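Local coordinates for glycerol-3-phosphate dehydrogenase [NAD(P)+] (Coxiella burnetii, PDB 3K96), which probably catalyses the NAD(P)H-dependent reduction of dihydroxyacetone phosphate to sn-glycerol 3-phosphate, the key precursor for phospholipid synthesis, at residues 38-43 against 161-166; 169-174 against 195-200; 105-110 against 131-136. All blocks are in the same frame, centred on the assembly; numbering follows the deposited sequence. Where two conformers were deposited one is given.

Contact 1: residues 38-43 against 161-166; sequences GSWGTA and GPSLAT
The Trp40 indole lies across Ser163, and the CB of Ala165 rests on the first turn of helix 39-49; no hydrogen bond passes between 38-43 and 161-166, which makes the pair a clear case of a helix start and a loop-to-helix turn joined by van der Waals packing. The aromatic part is a CH-pi contact. Ser163 CB stands 4.2 Å from the centroid of the Trp40 six-membered ring, 29° off the ring normal and therefore off-centre. Its hydroxyl lies over the same part of the ring, OG of Ser163 being 3.7 Å from CZ2 of Trp40. With CG of Trp40 turned anti to the backbone N (chi1 -175°), the indole extends from the helix to meet Ser163.

The aliphatic part centres on one methyl group. Ala165 CB approaches Ser39 C to 3.5 Å and the backbone N of Trp40 to 3.6 Å. One helical turn on, Ala43 CB completes the seat, 4.1 Å from Ala165 CB, so a small side chain is held close against the helix.

The polar groups serve their own segment or its surroundings. Gly38, the N-cap, has its carbonyl O gripped by both Thr42 N and Thr42 OG1, the hydroxyl at 2.7 Å from Gly38 O, and the two donors arrive from opposite faces of the carbonyl plane. In the conformer given, Ser39 OG is bonded to Tyr77 O.

Ser39, Trp40 and Ala165 are predicted to bind NADPH, Gly161 and Ser163 the substrate. Helix 39-49 follows strand 32-35 in the Rossmann-type nucleotide-binding arrangement, and 161-166 leads from strand 156-160 into helix 165-169, with strand 174-180 touching Ser163, helix 264-275 packing on Pro162, and Asn234 of the second subunit bonded to Leu164 N.

Contact 2: residues 169-174 against 195-200; sequences AANLPT and GQRFRV
Arg197 reaches back over the turn at Asn171, its NE giving a nearly straight hydrogen bond of 2.9 Å to Asn171 O (176° at the hydrogen), with the acceptor in the guanidinium plane. One face of that guanidinium is taken by Pro173, whose CD comes within 3.6 Å of Arg197 NH2. The Asn171 amide crosses the arginine's aliphatic stem at about a right angle, OD1 lying 3.4 Å from Arg197 CB. Bends at chi2 and chi3 (-82° and -85°) fold the arginine chain back towards the loop.

Beside this clasp the backbones begin to pair as parallel strands. Thr174 N donates to Arg197 O at 2.8 Å, and Arg199 N to Thr174 O at 2.9 Å, so the two bonds flank Phe198. On the sheet face they share, CG2 of Thr174 touches CE1 of Phe198 at 4.0 Å.

Further out, a Schellman motif at Asn171 ends helix 165-169 and presents the carbonyl that Arg197 uses. Thr174 OG1 donates to Leu172 O and also bonds Asn234 of the second subunit. The contact thus starts the pairing of strands 174-180 and 198-203, with Phe198 packed against helices 165-169 and 39-49.

Contact 3: residues 105-110 against 131-136; sequences IVVPSF and WGTKGL
Thr133 ties the 131-136 loop to the backbone of Val107, and its side chain can be followed atom by atom as an example of how a threonine joins two loops beyond the ends of paired strands. CB lies 3.5 Å from Val107 O. From there the chain forks. The hydroxyl branch is turned anti to the carbonyl carbon of Thr133 (chi1 -57°), which brings OG1 within 2.8 Å of Val107 O; OG1 is the donor, and it meets the acceptor in the carbonyl plane, on a lone pair. The methyl branch stays beside the same carbonyl, CG2 3.2 Å from Val107 O, and also packs on Ser109 CA at 3.7 Å, in the weakly bonded first turn leading into helix 109-119. Both branches thus meet one carbonyl, and the methyl adds Ser109.

Behind the threonine, the strands make their last parallel bridge. Gly132 N donates to Ile105 O at 2.8 Å, with an angle of 162° at the hydrogen, while the side chains of Ile105 and Trp131 lie on one face of the sheet, CB to CB 4.0 Å apart.

Ahead of it, Ser109 turns its CB onto the other loop, 3.5 Å from Lys134 O. A water donates to Leu136 O and has a weak bond to Ser109 OG; the backbone N of Ser109 is bonded to Glu306, predicted to bind NADPH. Lys134 sets its CB away from 105-110, and its NZ forms a salt bridge with Asp269.

Strands 102-105 and 128-131 are adjacent and parallel, linked by helix 109-119 in a beta-alpha-beta unit. Loops at the carboxyl ends of such strands form the binding cleft of Rossmann-type dehydrogenases, consistent with the predicted role of Lys134 in binding both NADPH and sn-glycerol 3-phosphate.

Contact 1 is the junction of the three. Trp40 CD1 meets Val106 CG1 of contact 3 at 3.5 Å, and Trp40 CH2 meets Phe198 CE1 of contact 2 at 3.8 Å, so one indole bridges two contacts whose nearest atoms are about 9 Å apart. The predicted substrate site is shared by contacts 1 and 3: Lys134 NZ lies 3.3 Å from Gly161 O in a weak hydrogen bond, and the side chains of Lys134 and Ser163 are about 4 Å apart. Contact 2 borders this site through Thr174, whose CG2 is 4.0 Å from Ser163 CB. Along the chain, contact 3 is nested within contact 1, whereas contact 2 follows; contacts 1 and 2 both touch the second subunit.

Contact 1: residues 38-43 against 161-166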
# COMPACT_ATOMS: atom_id res chain seq x y z
N GLY A 38 20.26 -0.90 17.70
CA GLY A 38 18.80 -1.04 17.84
C GLY A 38 18.43 -2.34 17.12
O GLY A 38 19.31 -3.12 16.67
N SER A 39 17.13 -2.57 16.97
CA SER A 39 16.62 -3.77 16.31
C SER A 39 17.16 -3.91 14.89
O SER A 39 17.69 -4.95 14.50
CB SER A 39 15.08 -3.73 16.24
OG SER A 39 14.51 -3.56 17.52
N TRP A 40 16.99 -2.85 14.11
CA TRP A 40 17.40 -2.87 12.71
C TRP A 40 18.92 -3.01 12.57
O TRP A 40 19.39 -3.84 11.80
CB TRP A 40 16.82 -1.66 11.97
CG TRP A 40 17.07 -1.61 10.47
CD1 TRP A 40 17.42 -0.50 9.74
CD2 TRP A 40 17.03 -2.70 9.53
NE1 TRP A 40 17.58 -0.83 8.41
CE2 TRP A 40 17.34 -2.18 8.26
CE3 TRP A 40 16.73 -4.06 9.63
CZ2 TRP A 40 17.37 -2.96 7.11
CZ3 TRP A 40 16.78 -4.84 8.49
CH2 TRP A 40 17.10 -4.29 7.25
N GLY A 41 19.68 -2.20 13.29
CA GLY A 41 21.16 -2.33 13.23
C GLY A 41 21.65 -3.72 13.54
O GLY A 41 22.53 -4.26 12.86
N THR A 42 21.03 -4.33 14.55
CA THR A 42 21.41 -5.67 14.98
C THR A 42 21.00 -6.72 13.94
O THR A 42 21.74 -7.67 13.71
CB THR A 42 20.79 -6.01 16.34
OG1 THR A 42 21.15 -5.03 17.31
CG2 THR A 42 21.26 -7.39 16.82
N ALA A 43 19.83 -6.55 13.33
CA ALA A 43 19.35 -7.47 12.30
C ALA A 43 20.30 -7.45 11.09
O ALA A 43 20.64 -8.48 10.53
CB ALA A 43 17.91 -7.12 11.87
N GLY A 161 13.94 0.11 2.72
CA GLY A 161 12.84 -0.67 2.17
C GLY A 161 11.94 -1.22 3.26
O GLY A 161 12.15 -0.92 4.45
N PRO A 162 10.90 -2.00 2.87
CA PRO A 162 10.03 -2.61 3.87
C PRO A 162 10.83 -3.70 4.57
O PRO A 162 11.03 -4.78 4.03
CB PRO A 162 8.88 -3.20 3.04
CG PRO A 162 9.44 -3.41 1.68
CD PRO A 162 10.55 -2.40 1.50
N SER A 163 11.24 -3.44 5.79
CA SER A 163 12.10 -4.39 6.45
C SER A 163 11.98 -4.44 7.96
O SER A 163 12.87 -3.93 8.64
CB SER A 163 13.54 -4.03 6.10
OG SER A 163 13.78 -2.68 6.47
N LEU A 164 10.92 -5.06 8.49
CA LEU A 164 10.79 -5.23 9.93
C LEU A 164 12.02 -5.99 10.41
O LEU A 164 12.36 -7.01 9.85
CB LEU A 164 9.57 -6.05 10.29
CG LEU A 164 8.18 -5.47 10.02
CD1 LEU A 164 7.12 -6.45 10.54
CD2 LEU A 164 8.07 -4.06 10.68
N ALA A 165 12.66 -5.50 11.45
CA ALA A 165 13.89 -6.12 11.95
C ALA A 165 13.70 -7.56 12.41
O ALA A 165 14.54 -8.42 12.13
CB ALA A 165 14.50 -5.24 13.08
N THR A 166 12.58 -7.83 13.09
CA THR A 166 12.27 -9.17 13.60
C THR A 166 12.14 -10.20 12.47
O THR A 166 12.62 -11.33 12.60
CB THR A 166 10.95 -9.17 14.50
OG1 THR A 166 9.88 -8.53 13.79
CG2 THR A 166 11.17 -8.42 15.84

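Contact 2: residues 169-174 against 195-200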
# COMPACT_ATOMS: atom_id res chain seq x y z
N ALA A 169 15.60 -10.95 11.02
CA ALA A 169 16.32 -11.86 11.94
C ALA A 169 15.83 -13.29 11.78
O ALA A 169 16.61 -14.24 11.88
CB ALA A 169 16.19 -11.41 13.41
N ALA A 170 14.52 -13.44 11.51
CA ALA A 170 13.92 -14.75 11.32
C ALA A 170 14.18 -15.30 9.94
O ALA A 170 13.77 -16.39 9.62
CB ALA A 170 12.38 -14.69 11.60
N ASN A 171 14.87 -14.53 9.11
CA ASN A 171 15.22 -14.96 7.76
C ASN A 171 14.01 -15.12 6.83
O ASN A 171 14.03 -15.95 5.93
CB ASN A 171 16.04 -16.24 7.78
CG ASN A 171 16.74 -16.51 6.47
OD1 ASN A 171 17.26 -15.60 5.83
ND2 ASN A 171 16.78 -17.77 6.07
N LEU A 172 12.97 -14.32 7.06
CA LEU A 172 11.81 -14.28 6.17
C LEU A 172 12.15 -13.39 4.95
O LEU A 172 12.93 -12.45 5.08
CB LEU A 172 10.59 -13.74 6.92
CG LEU A 172 10.09 -14.68 8.00
CD1 LEU A 172 9.01 -14.03 8.88
CD2 LEU A 172 9.58 -16.03 7.41
N PRO A 173 11.58 -13.68 3.76
CA PRO A 173 11.91 -12.92 2.54
C PRO A 173 11.69 -11.43 2.70
O PRO A 173 10.62 -10.98 3.14
CB PRO A 173 10.96 -13.51 1.48
CG PRO A 173 10.65 -14.87 1.98
CD PRO A 173 10.58 -14.73 3.47
N THR A 174 12.73 -10.69 2.34
CA THR A 174 12.77 -9.25 2.48
C THR A 174 13.45 -8.66 1.27
O THR A 174 14.39 -9.27 0.72
CB THR A 174 13.55 -8.87 3.74
OG1 THR A 174 12.87 -9.40 4.89
CG2 THR A 174 13.70 -7.35 3.88
N GLY A 195 21.38 -11.66 -0.91
CA GLY A 195 21.34 -13.08 -0.77
C GLY A 195 19.94 -13.61 -0.87
O GLY A 195 18.97 -12.85 -0.97
N GLN A 196 19.84 -14.92 -0.90
CA GLN A 196 18.58 -15.65 -1.00
C GLN A 196 17.29 -15.00 -0.41
O GLN A 196 16.40 -14.64 -1.18
CB GLN A 196 18.79 -17.08 -0.48
CG GLN A 196 19.75 -17.21 0.73
CD GLN A 196 21.21 -16.82 0.41
OE1 GLN A 196 21.62 -16.75 -0.75
NE2 GLN A 196 21.99 -16.56 1.45
N ARG A 197 17.20 -14.85 0.91
CA ARG A 197 16.01 -14.27 1.55
C ARG A 197 16.08 -12.79 1.84
O ARG A 197 15.06 -12.18 2.16
CB ARG A 197 15.76 -14.98 2.88
CG ARG A 197 15.72 -16.48 2.76
CD ARG A 197 14.40 -17.03 2.30
NE ARG A 197 13.49 -17.21 3.43
CZ ARG A 197 12.39 -17.94 3.40
NH1 ARG A 197 12.05 -18.59 2.29
NH2 ARG A 197 11.63 -18.05 4.48
N PHE A 198 17.28 -12.21 1.79
CA PHE A 198 17.47 -10.77 2.01
C PHE A 198 18.04 -10.23 0.72
O PHE A 198 19.23 -10.39 0.44
CB PHE A 198 18.40 -10.48 3.18
CG PHE A 198 18.46 -9.03 3.55
CD1 PHE A 198 17.52 -8.48 4.39
CD2 PHE A 198 19.44 -8.21 3.02
CE1 PHE A 198 17.56 -7.13 4.74
CE2 PHE A 198 19.50 -6.87 3.36
CZ PHE A 198 18.55 -6.33 4.22
N ARG A 199 17.17 -9.59 -0.05
CA ARG A 199 17.54 -9.12 -1.37
C ARG A 199 17.67 -7.60 -1.44
O ARG A 199 16.82 -6.87 -0.93
CB ARG A 199 16.54 -9.66 -2.37
CG ARG A 199 16.35 -11.17 -2.21
CD ARG A 199 15.46 -11.78 -3.27
NE ARG A 199 16.16 -11.96 -4.54
CZ ARG A 199 17.01 -12.96 -4.79
NH1 ARG A 199 17.62 -13.04 -5.97
NH2 ARG A 199 17.27 -13.87 -3.86
N VAL A 200 18.74 -7.16 -2.09
CA VAL A 200 19.09 -5.74 -2.17
C VAL A 200 19.18 -5.34 -3.61
O VAL A 200 19.95 -5.91 -4.36
CB VAL A 200 20.45 -5.49 -1.47
CG1 VAL A 200 20.82 -4.04 -1.52
CG2 VAL A 200 20.39 -5.98 -0.04

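Contact 3: residues 105-110 against 131-136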
# COMPACT_ATOMS: atom_id res chain seq x y z
N ILE A 105 25.78 3.11 9.43
CA ILE A 105 25.14 3.78 10.54
C ILE A 105 23.63 3.48 10.57
O ILE A 105 22.94 3.69 9.59
CB ILE A 105 25.30 5.32 10.43
CG1 ILE A 105 26.80 5.69 10.34
CG2 ILE A 105 24.60 6.00 11.59
CD1 ILE A 105 27.06 7.18 10.11
N VAL A 106 23.14 3.05 11.73
CA VAL A 106 21.73 2.70 11.88
C VAL A 106 21.19 3.21 13.23
O VAL A 106 20.58 2.46 13.98
CB VAL A 106 21.51 1.16 11.78
CG1 VAL A 106 20.04 0.86 11.59
CG2 VAL A 106 22.29 0.56 10.60
N VAL A 107 21.43 4.47 13.55
CA VAL A 107 20.92 5.07 14.76
C VAL A 107 19.64 5.87 14.43
O VAL A 107 19.34 6.12 13.26
CB VAL A 107 21.98 5.95 15.41
CG1 VAL A 107 23.22 5.12 15.75
CG2 VAL A 107 22.36 7.11 14.50
N PRO A 108 18.87 6.26 15.44
CA PRO A 108 17.71 7.06 15.08
C PRO A 108 18.11 8.40 14.42
O PRO A 108 19.22 8.90 14.64
CB PRO A 108 17.03 7.32 16.44
CG PRO A 108 17.44 6.18 17.28
CD PRO A 108 18.89 5.92 16.86
N SER A 109 17.20 8.97 13.65
CA SER A 109 17.49 10.23 12.97
C SER A 109 17.87 11.36 13.93
O SER A 109 18.71 12.21 13.60
CB SER A 109 16.31 10.62 12.07
OG SER A 109 15.11 10.69 12.79
N PHE A 110 17.29 11.36 15.12
CA PHE A 110 17.59 12.38 16.10
C PHE A 110 18.97 12.21 16.72
O PHE A 110 19.40 13.08 17.45
CB PHE A 110 16.50 12.49 17.20
CG PHE A 110 16.15 11.18 17.88
CD1 PHE A 110 16.97 10.65 18.88
CD2 PHE A 110 14.98 10.50 17.54
CE1 PHE A 110 16.62 9.45 19.53
CE2 PHE A 110 14.63 9.32 18.18
CZ PHE A 110 15.47 8.77 19.17
N TRP A 131 24.23 4.19 5.48
CA TRP A 131 23.31 4.28 6.60
C TRP A 131 21.95 3.62 6.29
O TRP A 131 21.51 3.53 5.14
CB TRP A 131 23.08 5.73 7.07
CG TRP A 131 22.48 6.60 6.02
CD1 TRP A 131 21.15 6.80 5.77
CD2 TRP A 131 23.18 7.36 5.05
NE1 TRP A 131 20.98 7.64 4.70
CE2 TRP A 131 22.23 8.00 4.24
CE3 TRP A 131 24.54 7.56 4.78
CZ2 TRP A 131 22.58 8.82 3.18
CZ3 TRP A 131 24.89 8.38 3.73
CH2 TRP A 131 23.92 9.00 2.94
N GLY A 132 21.33 3.14 7.37
CA GLY A 132 20.00 2.56 7.36
C GLY A 132 19.03 3.49 8.07
O GLY A 132 17.81 3.22 8.11
N THR A 133 19.57 4.56 8.67
CA THR A 133 18.76 5.59 9.34
C THR A 133 17.77 6.21 8.35
O THR A 133 18.09 6.40 7.19
CB THR A 133 19.66 6.73 9.86
OG1 THR A 133 20.65 6.19 10.74
CG2 THR A 133 18.86 7.83 10.56
N LYS A 134 16.57 6.54 8.82
CA LYS A 134 15.53 7.18 7.99
C LYS A 134 15.03 8.43 8.74
O LYS A 134 14.75 8.37 9.92
CB LYS A 134 14.34 6.23 7.77
CG LYS A 134 14.71 4.91 7.11
CD LYS A 134 13.52 3.95 7.02
CE LYS A 134 13.95 2.61 6.46
NZ LYS A 134 12.88 1.59 6.45
N GLY A 135 14.97 9.54 8.04
CA GLY A 135 14.55 10.79 8.62
C GLY A 135 15.60 11.87 8.44
O GLY A 135 16.79 11.59 8.26
N LEU A 136 15.18 13.12 8.53
CA LEU A 136 16.09 14.23 8.42
C LEU A 136 16.87 14.40 9.73
O LEU A 136 16.37 14.04 10.79
CB LEU A 136 15.32 15.50 8.11
CG LEU A 136 14.59 15.51 6.78
CD1 LEU A 136 13.75 16.81 6.65
CD2 LEU A 136 15.60 15.38 5.62
O HOH W 1 13.71 13.38 11.37